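Local coordinates for protein carbamate kinase (Aeropyrum pernix, PDB 2E9Y) that probably catalyses the reversible transfer of a phosphoryl group between ATP and carbamate, as a carbamate kinase of the amino acid kinase family, at residues E26-A31 with Q86-L91. Numbering follows the deposited sequence.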
loop_
_atom_site.group_PDB
_atom_site.type_symbol
_atom_site.label_atom_id
_atom_site.label_comp_id
_atom_site.label_asym_id
_atom_site.label_seq_id
_atom_site.Cartn_x
_atom_site.Cartn_y
_atom_site.Cartn_z
ATOM N N GLU A 26 13.455 -12.962 2.097
ATOM C CA GLU A 26 14.913 -13.005 2.070
ATOM C C GLU A 26 15.448 -12.550 0.718
ATOM O O GLU A 26 16.232 -11.602 0.630
ATOM C CB GLU A 26 15.407 -14.428 2.340
ATOM C CG GLU A 26 16.923 -14.576 2.297
ATOM C CD GLU A 26 17.367 -16.027 2.250
ATOM O OE1 GLU A 26 16.491 -16.911 2.133
ATOM O OE2 GLU A 26 18.590 -16.283 2.326
ATOM N N SER A 27 15.020 -13.244 -0.331
ATOM C CA SER A 27 15.447 -12.943 -1.692
ATOM C C SER A 27 15.259 -11.475 -2.058
ATOM O O SER A 27 16.201 -10.812 -2.489
ATOM C CB SER A 27 14.676 -13.818 -2.682
ATOM O OG SER A 27 15.063 -13.553 -4.018
ATOM N N GLN A 28 14.042 -10.972 -1.880
ATOM C CA GLN A 28 13.742 -9.586 -2.213
ATOM C C GLN A 28 14.575 -8.562 -1.451
ATOM O O GLN A 28 15.103 -7.626 -2.050
ATOM C CB GLN A 28 12.248 -9.305 -2.012
ATOM C CG GLN A 28 11.644 -9.921 -0.768
ATOM C CD GLN A 28 10.135 -9.778 -0.733
ATOM O OE1 GLN A 28 9.487 -9.754 -1.777
ATOM N NE2 GLN A 28 9.568 -9.700 0.469
ATOM N N THR A 29 14.703 -8.734 -0.139
ATOM C CA THR A 29 15.479 -7.788 0.657
ATOM C C THR A 29 16.915 -7.654 0.148
ATOM O O THR A 29 17.483 -6.562 0.163
ATOM C CB THR A 29 15.494 -8.192 2.148
ATOM O OG1 THR A 29 15.942 -9.547 2.277
ATOM C CG2 THR A 29 14.094 -8.056 2.748
ATOM N N ALA A 30 17.488 -8.759 -0.317
ATOM C CA ALA A 30 18.855 -8.756 -0.836
ATOM C C ALA A 30 18.932 -8.044 -2.186
ATOM O O ALA A 30 19.878 -7.300 -2.456
ATOM C CB ALA A 30 19.363 -10.186 -0.969
ATOM N N ALA A 31 17.937 -8.278 -3.036
ATOM C CA ALA A 31 17.895 -7.645 -4.347
ATOM C C ALA A 31 17.679 -6.145 -4.184
ATOM O O ALA A 31 18.350 -5.333 -4.824
ATOM C CB ALA A 31 16.770 -8.251 -5.185
ATOM N N GLN A 86 2.018 -2.544 -4.374
ATOM C CA GLN A 86 2.652 -1.228 -4.331
ATOM C C GLN A 86 3.191 -0.974 -2.925
ATOM O O GLN A 86 4.261 -0.391 -2.761
ATOM C CB GLN A 86 1.671 -0.112 -4.736
ATOM C CG GLN A 86 1.196 -0.210 -6.187
ATOM C CD GLN A 86 0.366 0.991 -6.643
ATOM O OE1 GLN A 86 -0.177 1.740 -5.828
ATOM N NE2 GLN A 86 0.254 1.164 -7.960
ATOM N N ALA A 87 2.463 -1.423 -1.907
ATOM C CA ALA A 87 2.914 -1.239 -0.529
ATOM C C ALA A 87 4.012 -2.245 -0.184
ATOM O O ALA A 87 4.984 -1.913 0.500
ATOM C CB ALA A 87 1.739 -1.400 0.430
ATOM N N TRP A 88 3.853 -3.473 -0.668
ATOM C CA TRP A 88 4.817 -4.542 -0.419
ATOM C C TRP A 88 6.186 -4.175 -1.008
ATOM O O TRP A 88 7.161 -4.008 -0.271
ATOM C CB TRP A 88 4.267 -5.844 -1.021
ATOM C CG TRP A 88 5.175 -7.047 -1.059
ATOM C CD1 TRP A 88 6.436 -7.168 -0.534
ATOM C CD2 TRP A 88 4.883 -8.299 -1.692
ATOM N NE1 TRP A 88 6.944 -8.423 -0.811
ATOM C CE2 TRP A 88 6.007 -9.135 -1.517
ATOM C CE3 TRP A 88 3.772 -8.796 -2.392
ATOM C CZ2 TRP A 88 6.055 -10.444 -2.020
ATOM C CZ3 TRP A 88 3.820 -10.094 -2.891
ATOM C CH2 TRP A 88 4.956 -10.902 -2.701
ATOM N N ILE A 89 6.249 -4.014 -2.324
ATOM C CA ILE A 89 7.510 -3.682 -2.980
ATOM C C ILE A 89 7.965 -2.266 -2.625
ATOM O O ILE A 89 9.156 -2.019 -2.396
ATOM C CB ILE A 89 7.379 -3.831 -4.512
ATOM C CG1 ILE A 89 6.994 -5.272 -4.866
ATOM C CG2 ILE A 89 8.704 -3.496 -5.186
ATOM C CD1 ILE A 89 6.540 -5.451 -6.316
ATOM N N GLY A 90 7.012 -1.339 -2.581
ATOM C CA GLY A 90 7.330 0.038 -2.242
ATOM C C GLY A 90 8.014 0.167 -0.892
ATOM O O GLY A 90 9.011 0.882 -0.759
ATOM N N LEU A 91 7.484 -0.516 0.118
ATOM C CA LEU A 91 8.074 -0.459 1.452
ATOM C C LEU A 91 9.495 -1.030 1.441
ATOM O O LEU A 91 10.397 -0.481 2.076
ATOM C CB LEU A 91 7.221 -1.234 2.458
ATOM C CG LEU A 91 7.852 -1.330 3.852
ATOM C CD1 LEU A 91 8.066 0.073 4.412
ATOM C CD2 LEU A 91 6.965 -2.154 4.774
#
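Gln28 and Trp88 alone join segments 26-31 and 86-91, on helices 25-44 and 78-103 of the amino acid kinase fold, a helix-to-helix contact made by long side chains while the backbones stay well apart: the closest CA atoms, those of Gln28 and Ile89, are 8.6 Å from each other. Both side chains share the distance between the helices, the glutamine amide coming from one side and the indole from the other. The CB of Gln28 points toward the helix 78-103; CG lies between the backbone N and the carbonyl carbon, and the chain runs extended beyond it, which together carry the amide to the indole. Trp88 sets out less directly, but with CG anti to its backbone N (chi1 172°) the pyrrole edge of the ring is presented to the glutamine. The two side chains cross nearly at right angles, and the amide meets the indole at its N-H edge, its plane turned 66° from the ring. Trp88 NE1 donates to Gln28 OE1 at 3.0 Å, a weak bond because the N-H...O angle is only 130°. Glutamine suits the place, since one amide offers both an acceptor for the indole and a donor for another partner: Gln28 NE2 makes a weak hydrogen bond to Gln76 OE1 of the second subunit. Tryptophan combines a polar N-H with a broad apolar surface, which packs on Leu62 of the helix 56-67 and on Met84 of the second subunit. The buried pair is thus part of the dimer interface. Gln28 NE2 also sits at the indole edge, in the ring plane and 3.2 Å from Trp88 NE1, but both are donors and no bond joins them.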